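Local coordinates for protein similar to hydroxylamine oxidoreductase (Kuenenia stuttgartiensis, PDB 6H5L) that probably works as an oxidoreductase, forming a multi-heme c subunit of a reducing hydroxylamine oxidoreductase-like complex that offers an extended electron transfer pathway, at residues 18-22 / 23-27; 152-155 / 156-160; 394-397 / 398-401; 458-461 / 462-466. One frame throughout, in Å; residues are numbered along the deposited sequence.

Interaction 1. Residues 18-22 / 23-27; sequences KDTPA and WYQAV
Pro21 lies beside the indole of Trp23, both side chains pointing the same way, and its CG comes within 3.3 Å of Trp23 NE1. The pairing depends on the tryptophan's first torsion: CG sits between the backbone N and the carbonyl carbon (chi1 79°), which brings the CD1-NE1 side of the ring back to the proline. Pro21 CB completes the patch, 3.5 Å from Trp23 CD1, while Phe417 meets the indole edge-to-face.

Tyr24 takes a different course. With CG trans to its own N (chi1 -176°), the ring is carried toward Thr20, whose CB lies 3.7 Å from Tyr24 CD1, with the methyl CG2 near the same ring carbon. On the way, Tyr24 CB passes 3.6 Å from Pro21 CD. The phenol oxygen is hydrogen-bonded to Glu176.

Gln25 reaches back along the chain with an extended side chain, crossing Thr20 at about a right angle. Its NE2 gives a weak hydrogen bond to Thr20 O at 3.4 Å, and Thr20 OG1 is hydrogen-bonded to Tyr17 O.

These contacts bracket the start of helix 22-28. Pro21 is the N-cap residue, and Pro21 O accepts Gln25 N at 3.0 Å (N-H...O 160°); one residue on, Ala22 O takes Ala26 N at 2.9 Å.

The proline side chain has no polar atom with which to cap the first turn. In its place come backbone bonds, apolar packing of Pro21 against Trp23 and the Tyr24 CB, and a weak bond from the Gln25 amide, a modest set of interactions at the surface.

Interaction 2. Residues 152-155 / 156-160; sequences CHRQ and QFDEF. With HEC (heme c), chain E.
His153 O accepts Phe157 N at 3.1 Å, and the Asp158-to-Arg154 and Glu159-to-Gln155 backbone bonds that follow continue this regular opening of helix 154-161. The helix leaves directly from a heme-binding CxxCH motif: Cys152 and His153 are its last two residues, and His153 is also the helix N-cap.

His153 NE2 coordinates the heme iron at 2.0 Å, with His100 on the other axial site. The far nitrogen, His153 ND1, is a weak donor to a water at 3.5 Å, and that water donates to Gln156 OE1 at 2.7 Å. Gln156 can take part because its chain bends back at the second torsion (chi2 79°). This makes it a water-mediated, and weakly held, second-shell partner of the iron ligand, and it also touches a further heme c.

On another side of the helix, Arg154 NE makes a salt bridge to Asp158 OD1 at 3.2 Å. The oxygen lies in the guanidinium plane and is met on its syn side, though the two flat groups are turned 73° apart; Arg154 NH1 is hydrogen-bonded to Pro12 O. Gln155 and Glu159 run side by side with a weak NE2-to-OE2 bond, while Glu159 OE1 accepts His294 N.

Cys152 SG is covalently joined to CAC of the heme, a thioether bond of 1.8 Å.

Interaction 3. Residues 394-397 / 398-401; sequences YPDA and ANRD
Asp396 and Asn399 close a type I beta turn in the long loop between helices 356-389 and 406-412.

The hydrogen bonds converge on one donor. Asn399 N reaches Asp396 O at 3.1 Å, the bond characteristic of the turn, and also Asp396 OD1 at 3.1 Å. It comes in above the plane of the backbone carbonyl but nearly in line with the carboxylate C-O bond. The carboxylate can bend over the turn because CG sits between the backbone N and the carbonyl carbon (chi1 54°).

The remaining contacts are packing. Pro395, which follows a cis peptide bond, sets its CB 3.6 Å from Asn399 O. Arg400 lays its aliphatic part across the turn, with CG 3.4 Å from Asp396 O and 4.0 Å from Ala397 CA, then runs extended to a guanidinium that makes a salt bridge with Glu457.

Charged contacts continue around it: Asp401 pairs with Arg190, and Tyr394 makes a cation-pi contact with Arg507 of the second subunit.

With one N-H shared by two acceptors, neither bond is straight (about 138° each). The negative carboxylate probably strengthens the electrostatic hold on the turn beyond what its backbone bond alone would give.

Interaction 4. Residues 458-461 / 462-466; sequences NMYN and RLWFW
Trp464 directs CD1 of its indole onto the face of the Tyr460 ring, 3.4 Å above the plane and over the centre. The planes meet at 46°, neither stacked nor edge-to-face, with 4.5 Å between the centroids of the Tyr460 ring and the Trp464 five-membered ring. Trp464 gets there because its CG stands between the backbone N and the carbonyl carbon (chi1 71°), which folds the indole back over the preceding turn. Tyr460 OH is hydrogen-bonded to Gln381.

Asn461 runs alongside the same indole, its amide steeply inclined to the ring. Its OD1 receives Trp464 NE1 at 3.0 Å on a lone pair in the carbonyl plane, although the acceptor lies somewhat off the plane of the indole. The other end of the amide, Asn461 ND2, donates to Asn458 OD1 at 3.0 Å, so both ends of this buried group are bonded.

All of this sits on helix 455-476, where a wider, pi-type turn spans 463-466. The helix packs against the long helices 356-389, touched by Tyr460 and Leu463, and 480-513, touched by Met459 and Leu463.

Arg462 folds back along the helix instead. Bent at its third torsion (chi3 -66°), it brings its guanidinium over Asn458 O, which sits 3.4 Å above the centre of one face, while Met459 CG lies 3.7 Å from Arg462 NH2. NE makes a salt bridge to Glu494. A water lies at the guanidinium edge, in plane, accepting from Arg462 NH1 at 3.1 Å and from Asn458 ND2 at 2.7 Å; that same ND2 also bonds Gly444 O.

In the fold
The four contacts follow one another along the chain and none touches another. Interactions 1 and 2 are neighbours in space, their nearest atoms about 7 Å apart. Interaction 2 supplies an iron ligand and a thioether to one heme c, while the side chain of Tyr24 of interaction 1 stands about 9 Å from a bound heme. Interactions 3 and 4 lie together on one side of the chain's centre, about 9 Å apart at their nearest atoms, and both reach the second subunit. Interaction 4 is buried, with the side chain of Phe465 about 6 Å from a heme, whereas interaction 3 is at the surface. Interactions 2 and 3 lie on opposite sides of that centre, about 51 Å apart between centres.

Interaction 1. Residues 18-22 / 23-27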
# COMPACT_ATOMS: atom_id res chain seq x y z
N LYS A 18 19.16 21.08 48.37
CA LYS A 18 18.21 21.80 49.21
C LYS A 18 18.03 21.08 50.54
O LYS A 18 17.97 19.85 50.59
CB LYS A 18 16.87 21.94 48.49
CG LYS A 18 15.86 22.82 49.20
CD LYS A 18 14.45 22.56 48.71
CE LYS A 18 13.44 23.36 49.51
NZ LYS A 18 12.04 22.92 49.25
N ASP A 19 17.96 21.86 51.62
CA ASP A 19 17.74 21.34 52.97
C ASP A 19 18.92 20.47 53.43
O ASP A 19 18.74 19.49 54.15
CB ASP A 19 16.42 20.57 53.06
CG ASP A 19 15.21 21.45 52.81
OD1 ASP A 19 15.19 22.58 53.34
OD2 ASP A 19 14.29 21.03 52.07
N THR A 20 20.13 20.84 53.01
CA THR A 20 21.33 20.16 53.47
C THR A 20 22.22 21.15 54.21
O THR A 20 22.33 22.31 53.81
CB THR A 20 22.11 19.54 52.30
OG1 THR A 20 22.33 20.53 51.29
CG2 THR A 20 21.33 18.37 51.71
N PRO A 21 22.85 20.72 55.31
CA PRO A 21 23.68 21.65 56.08
C PRO A 21 24.91 22.08 55.30
O PRO A 21 25.34 21.45 54.34
CB PRO A 21 24.06 20.85 57.33
CG PRO A 21 23.74 19.42 57.03
CD PRO A 21 22.97 19.33 55.75
N ALA A 22 25.48 23.21 55.75
CA ALA A 22 26.62 23.79 55.04
C ALA A 22 27.83 22.86 55.05
O ALA A 22 28.60 22.84 54.09
CB ALA A 22 26.98 25.14 55.67
N TRP A 23 28.01 22.08 56.13
CA TRP A 23 29.10 21.11 56.14
C TRP A 23 28.89 20.03 55.09
O TRP A 23 29.86 19.53 54.52
CB TRP A 23 29.24 20.49 57.54
CG TRP A 23 28.23 19.41 57.84
CD1 TRP A 23 27.06 19.56 58.53
CD2 TRP A 23 28.30 18.03 57.48
NE1 TRP A 23 26.40 18.35 58.61
CE2 TRP A 23 27.15 17.40 57.97
CE3 TRP A 23 29.24 17.26 56.77
CZ2 TRP A 23 26.90 16.04 57.79
CZ3 TRP A 23 28.99 15.91 56.59
CH2 TRP A 23 27.83 15.31 57.10
N TYR A 24 27.63 19.66 54.84
CA TYR A 24 27.34 18.63 53.84
C TYR A 24 27.58 19.15 52.43
O TYR A 24 28.13 18.43 51.59
CB TYR A 24 25.90 18.15 54.01
CG TYR A 24 25.50 17.00 53.11
CD1 TYR A 24 24.99 17.24 51.83
CD2 TYR A 24 25.61 15.68 53.53
CE1 TYR A 24 24.62 16.20 51.00
CE2 TYR A 24 25.24 14.63 52.70
CZ TYR A 24 24.74 14.90 51.44
OH TYR A 24 24.37 13.87 50.61
N GLN A 25 27.17 20.39 52.15
CA GLN A 25 27.41 20.97 50.83
C GLN A 25 28.88 21.30 50.62
O GLN A 25 29.35 21.33 49.48
CB GLN A 25 26.56 22.22 50.62
CG GLN A 25 25.07 21.95 50.54
CD GLN A 25 24.28 23.16 50.07
OE1 GLN A 25 24.62 23.79 49.07
NE2 GLN A 25 23.23 23.51 50.81
N ALA A 26 29.61 21.57 51.70
CA ALA A 26 31.03 21.91 51.57
C ALA A 26 31.85 20.70 51.13
O ALA A 26 32.91 20.87 50.51
CB ALA A 26 31.57 22.47 52.88
N VAL A 27 31.39 19.49 51.44
CA VAL A 27 32.12 18.27 51.11
C VAL A 27 31.48 17.48 49.99
O VAL A 27 32.01 16.43 49.60
CB VAL A 27 32.29 17.38 52.36
CG1 VAL A 27 33.08 18.10 53.43
CG2 VAL A 27 30.93 16.93 52.89

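Interaction 2. Residues 152-155 / 156-160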
# COMPACT_ATOMS: atom_id res chain seq x y z
N CYS A 152 14.51 23.70 33.09
CA CYS A 152 13.39 23.53 32.18
C CYS A 152 12.39 22.49 32.67
O CYS A 152 11.18 22.71 32.57
CB CYS A 152 13.89 23.13 30.79
SG CYS A 152 14.80 24.42 29.88
N HIS A 153 12.87 21.36 33.19
CA HIS A 153 12.00 20.29 33.68
C HIS A 153 11.90 20.37 35.21
O HIS A 153 12.43 19.55 35.94
CB HIS A 153 12.52 18.94 33.23
CG HIS A 153 12.76 18.85 31.75
ND1 HIS A 153 11.77 19.08 30.82
CD2 HIS A 153 13.87 18.54 31.04
CE1 HIS A 153 12.26 18.92 29.61
NE2 HIS A 153 13.53 18.59 29.71
N ARG A 154 11.18 21.40 35.67
CA ARG A 154 11.12 21.66 37.10
C ARG A 154 10.28 20.62 37.82
O ARG A 154 10.58 20.25 38.96
CB ARG A 154 10.59 23.07 37.36
CG ARG A 154 10.79 23.52 38.80
CD ARG A 154 12.21 23.23 39.25
NE ARG A 154 12.41 23.46 40.67
CZ ARG A 154 12.95 24.56 41.19
NH1 ARG A 154 13.34 25.54 40.39
NH2 ARG A 154 13.10 24.67 42.50
N GLN A 155 9.20 20.14 37.19
CA GLN A 155 8.36 19.14 37.84
C GLN A 155 9.10 17.82 38.03
O GLN A 155 9.01 17.21 39.09
CB GLN A 155 7.07 18.93 37.03
CG GLN A 155 6.16 17.87 37.63
CD GLN A 155 4.98 17.54 36.75
OE1 GLN A 155 4.60 18.32 35.87
NE2 GLN A 155 4.39 16.37 36.97
N GLN A 156 9.83 17.37 37.01
CA GLN A 156 10.58 16.13 37.13
C GLN A 156 11.72 16.27 38.14
O GLN A 156 12.00 15.32 38.89
CB GLN A 156 11.13 15.70 35.77
CG GLN A 156 10.10 15.08 34.84
CD GLN A 156 9.22 16.11 34.16
OE1 GLN A 156 9.33 17.31 34.42
NE2 GLN A 156 8.34 15.65 33.28
N PHE A 157 12.38 17.43 38.17
CA PHE A 157 13.45 17.65 39.14
C PHE A 157 12.93 17.56 40.57
O PHE A 157 13.58 16.97 41.44
CB PHE A 157 14.11 19.00 38.89
CG PHE A 157 15.22 19.33 39.85
CD1 PHE A 157 16.52 18.95 39.57
CD2 PHE A 157 14.97 20.01 41.03
CE1 PHE A 157 17.55 19.25 40.44
CE2 PHE A 157 15.99 20.31 41.91
CZ PHE A 157 17.29 19.93 41.61
N ASP A 158 11.76 18.14 40.83
CA ASP A 158 11.22 18.14 42.19
C ASP A 158 10.75 16.75 42.60
O ASP A 158 10.96 16.34 43.75
CB ASP A 158 10.09 19.16 42.31
CG ASP A 158 10.57 20.59 42.18
OD1 ASP A 158 11.78 20.82 42.37
OD2 ASP A 158 9.74 21.48 41.90
N GLU A 159 10.11 16.02 41.69
CA GLU A 159 9.70 14.66 42.01
C GLU A 159 10.90 13.75 42.20
O GLU A 159 10.84 12.81 43.01
CB GLU A 159 8.78 14.11 40.92
CG GLU A 159 7.40 14.76 40.89
CD GLU A 159 6.47 14.14 39.87
OE1 GLU A 159 6.91 13.22 39.14
OE2 GLU A 159 5.30 14.57 39.78
N PHE A 160 11.99 14.00 41.48
CA PHE A 160 13.24 13.31 41.77
C PHE A 160 13.79 13.72 43.14
O PHE A 160 14.29 12.88 43.89
CB PHE A 160 14.27 13.59 40.67
CG PHE A 160 15.62 12.99 40.93
CD1 PHE A 160 15.85 11.64 40.70
CD2 PHE A 160 16.67 13.77 41.38
CE1 PHE A 160 17.09 11.09 40.93
CE2 PHE A 160 17.91 13.22 41.62
CZ PHE A 160 18.13 11.88 41.39
FE HEC E . 14.77 18.27 28.18
CHA HEC E . 12.48 16.87 26.07
CHB HEC E . 15.36 15.19 29.58
CHC HEC E . 17.34 19.60 30.03
CHD HEC E . 13.69 21.43 27.41
NA HEC E . 14.07 16.36 27.86
C1A HEC E . 13.08 16.01 26.97
C2A HEC E . 12.80 14.59 27.15
C3A HEC E . 13.60 14.14 28.12
C4A HEC E . 14.41 15.24 28.59
CMA HEC E . 13.66 12.69 28.66
CAA HEC E . 11.78 13.73 26.37
CBA HEC E . 12.15 13.71 24.89
CGA HEC E . 11.56 12.49 24.22
O1A HEC E . 11.01 11.62 24.94
O2A HEC E . 11.64 12.39 22.97
NB HEC E . 16.05 17.54 29.62
C1B HEC E . 16.24 16.20 29.90
C2B HEC E . 17.51 16.06 30.58
C3B HEC E . 18.05 17.27 30.72
C4B HEC E . 17.15 18.23 30.11
CMB HEC E . 18.08 14.72 31.09
CAB HEC E . 19.39 17.63 31.38
CBB HEC E . 20.57 17.11 30.53
NC HEC E . 15.38 20.15 28.67
C1C HEC E . 16.51 20.49 29.38
C2C HEC E . 16.79 21.90 29.16
C3C HEC E . 15.68 22.42 28.61
C4C HEC E . 14.84 21.32 28.17
CMC HEC E . 17.82 22.70 29.98
CAC HEC E . 15.43 23.91 28.26
CBC HEC E . 16.23 24.32 27.01
ND HEC E . 13.32 19.03 26.91
C1D HEC E . 13.03 20.39 26.79
C2D HEC E . 11.89 20.53 25.91
C3D HEC E . 11.50 19.11 25.49
C4D HEC E . 12.45 18.24 26.16
CMD HEC E . 11.20 21.85 25.49
CAD HEC E . 10.35 18.69 24.56
CBD HEC E . 9.04 18.64 25.34
CGD HEC E . 9.11 17.61 26.44
O1D HEC E . 9.31 18.01 27.61
O2D HEC E . 8.98 16.40 26.13
O HOH W 1 8.76 19.13 32.51

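Interaction 3. Residues 394-397 / 398-401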
# COMPACT_ATOMS: atom_id res chain seq x y z
N TYR A 394 40.80 -15.83 65.56
CA TYR A 394 42.24 -15.91 65.32
C TYR A 394 42.56 -15.33 63.95
O TYR A 394 42.05 -15.83 62.93
CB TYR A 394 42.74 -17.35 65.44
CG TYR A 394 44.23 -17.49 65.25
CD1 TYR A 394 45.11 -17.23 66.29
CD2 TYR A 394 44.76 -17.88 64.03
CE1 TYR A 394 46.48 -17.36 66.12
CE2 TYR A 394 46.13 -18.02 63.85
CZ TYR A 394 46.98 -17.75 64.90
OH TYR A 394 48.34 -17.88 64.72
N PRO A 395 43.40 -14.28 63.86
CA PRO A 395 43.98 -13.57 65.01
C PRO A 395 42.95 -12.69 65.71
O PRO A 395 41.93 -12.35 65.11
CB PRO A 395 45.09 -12.72 64.38
CG PRO A 395 45.33 -13.31 63.02
CD PRO A 395 43.99 -13.83 62.59
N ASP A 396 43.21 -12.33 66.96
CA ASP A 396 42.26 -11.52 67.70
C ASP A 396 42.34 -10.06 67.26
O ASP A 396 43.20 -9.67 66.47
CB ASP A 396 42.49 -11.65 69.21
CG ASP A 396 43.92 -11.34 69.62
OD1 ASP A 396 44.68 -10.77 68.81
OD2 ASP A 396 44.28 -11.68 70.77
N ALA A 397 41.42 -9.24 67.79
CA ALA A 397 41.37 -7.83 67.42
C ALA A 397 42.65 -7.09 67.76
O ALA A 397 42.93 -6.05 67.16
CB ALA A 397 40.18 -7.16 68.10
N ALA A 398 43.44 -7.61 68.71
CA ALA A 398 44.69 -6.95 69.08
C ALA A 398 45.79 -7.17 68.04
O ALA A 398 46.62 -6.28 67.84
CB ALA A 398 45.16 -7.45 70.45
N ASN A 399 45.79 -8.32 67.37
CA ASN A 399 46.84 -8.68 66.41
C ASN A 399 46.33 -8.63 64.97
O ASN A 399 46.69 -9.48 64.15
CB ASN A 399 47.42 -10.05 66.74
CG ASN A 399 48.15 -10.07 68.07
OD1 ASN A 399 47.60 -10.50 69.08
ND2 ASN A 399 49.39 -9.61 68.07
N ARG A 400 45.50 -7.65 64.66
CA ARG A 400 45.03 -7.44 63.30
C ARG A 400 44.71 -5.97 63.12
O ARG A 400 44.61 -5.21 64.09
CB ARG A 400 43.81 -8.32 62.97
CG ARG A 400 42.51 -7.89 63.63
CD ARG A 400 41.42 -8.92 63.37
NE ARG A 400 40.08 -8.35 63.48
CZ ARG A 400 38.97 -9.01 63.16
NH1 ARG A 400 39.04 -10.26 62.72
NH2 ARG A 400 37.79 -8.42 63.28
N ASP A 401 44.56 -5.56 61.86
CA ASP A 401 44.28 -4.17 61.55
C ASP A 401 42.96 -3.73 62.20
O ASP A 401 42.05 -4.54 62.37
CB ASP A 401 44.21 -3.95 60.04
CG ASP A 401 45.57 -3.71 59.42
OD1 ASP A 401 46.57 -3.68 60.17
OD2 ASP A 401 45.63 -3.54 58.18

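Interaction 4. Residues 458-461 / 462-466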
# COMPACT_ATOMS: atom_id res chain seq x y z
N ASN A 458 33.44 -13.00 56.80
CA ASN A 458 33.01 -12.83 55.42
C ASN A 458 32.07 -13.93 54.96
O ASN A 458 31.30 -13.71 54.03
CB ASN A 458 34.22 -12.76 54.50
CG ASN A 458 34.62 -11.33 54.16
OD1 ASN A 458 34.14 -10.39 54.79
ND2 ASN A 458 35.49 -11.17 53.18
N MET A 459 32.13 -15.11 55.59
CA MET A 459 31.09 -16.11 55.34
C MET A 459 29.73 -15.56 55.74
O MET A 459 28.77 -15.63 54.96
CB MET A 459 31.38 -17.39 56.12
CG MET A 459 32.67 -18.10 55.75
SD MET A 459 33.01 -19.50 56.84
CE MET A 459 34.62 -20.00 56.24
N TYR A 460 29.63 -15.01 56.95
CA TYR A 460 28.38 -14.40 57.38
C TYR A 460 28.02 -13.20 56.52
O TYR A 460 26.85 -12.98 56.20
CB TYR A 460 28.47 -13.99 58.86
CG TYR A 460 27.28 -13.20 59.34
CD1 TYR A 460 25.99 -13.70 59.19
CD2 TYR A 460 27.44 -11.96 59.94
CE1 TYR A 460 24.89 -12.97 59.62
CE2 TYR A 460 26.35 -11.23 60.38
CZ TYR A 460 25.08 -11.75 60.22
OH TYR A 460 23.99 -11.03 60.65
N ASN A 461 29.02 -12.40 56.14
CA ASN A 461 28.77 -11.25 55.27
C ASN A 461 28.12 -11.69 53.96
O ASN A 461 27.16 -11.06 53.50
CB ASN A 461 30.08 -10.51 55.00
CG ASN A 461 30.49 -9.61 56.15
OD1 ASN A 461 29.66 -9.22 56.97
ND2 ASN A 461 31.77 -9.26 56.20
N ARG A 462 28.62 -12.77 53.36
CA ARG A 462 27.99 -13.28 52.15
C ARG A 462 26.60 -13.83 52.42
O ARG A 462 25.75 -13.84 51.52
CB ARG A 462 28.88 -14.35 51.51
CG ARG A 462 30.09 -13.80 50.78
CD ARG A 462 30.87 -14.90 50.07
NE ARG A 462 31.47 -15.83 51.01
CZ ARG A 462 32.66 -15.65 51.57
NH1 ARG A 462 33.37 -14.57 51.29
NH2 ARG A 462 33.14 -16.56 52.42
N LEU A 463 26.34 -14.27 53.65
CA LEU A 463 25.01 -14.78 53.99
C LEU A 463 23.98 -13.66 53.97
O LEU A 463 22.92 -13.79 53.34
CB LEU A 463 25.05 -15.48 55.35
CG LEU A 463 23.86 -16.35 55.77
CD1 LEU A 463 24.31 -17.38 56.80
CD2 LEU A 463 22.71 -15.53 56.33
N TRP A 464 24.26 -12.55 54.66
CA TRP A 464 23.26 -11.51 54.82
C TRP A 464 23.34 -10.41 53.78
O TRP A 464 22.35 -9.69 53.59
CB TRP A 464 23.35 -10.89 56.23
CG TRP A 464 24.57 -10.04 56.47
CD1 TRP A 464 25.75 -10.44 57.01
CD2 TRP A 464 24.70 -8.64 56.20
NE1 TRP A 464 26.62 -9.38 57.09
CE2 TRP A 464 26.00 -8.26 56.59
CE3 TRP A 464 23.85 -7.67 55.65
CZ2 TRP A 464 26.47 -6.96 56.45
CZ3 TRP A 464 24.32 -6.38 55.52
CH2 TRP A 464 25.62 -6.03 55.92
N PHE A 465 24.47 -10.26 53.08
CA PHE A 465 24.60 -9.21 52.08
C PHE A 465 24.56 -9.72 50.64
O PHE A 465 24.40 -8.91 49.73
CB PHE A 465 25.89 -8.41 52.30
CG PHE A 465 25.92 -7.09 51.58
CD1 PHE A 465 25.19 -6.01 52.05
CD2 PHE A 465 26.68 -6.93 50.44
CE1 PHE A 465 25.21 -4.80 51.40
CE2 PHE A 465 26.70 -5.71 49.77
CZ PHE A 465 25.97 -4.65 50.25
N TRP A 466 24.72 -11.02 50.42
CA TRP A 466 24.62 -11.58 49.07
C TRP A 466 23.42 -12.51 48.93
O TRP A 466 22.53 -12.26 48.12
CB TRP A 466 25.90 -12.34 48.71
CG TRP A 466 26.91 -11.55 47.96
CD1 TRP A 466 26.91 -10.20 47.75
CD2 TRP A 466 28.07 -12.06 47.30
NE1 TRP A 466 28.01 -9.84 47.01
CE2 TRP A 466 28.74 -10.96 46.72
CE3 TRP A 466 28.62 -13.34 47.15
CZ2 TRP A 466 29.92 -11.11 46.00
CZ3 TRP A 466 29.79 -13.48 46.43
CH2 TRP A 466 30.43 -12.37 45.86
O HOH W 2 36.19 -13.53 52.05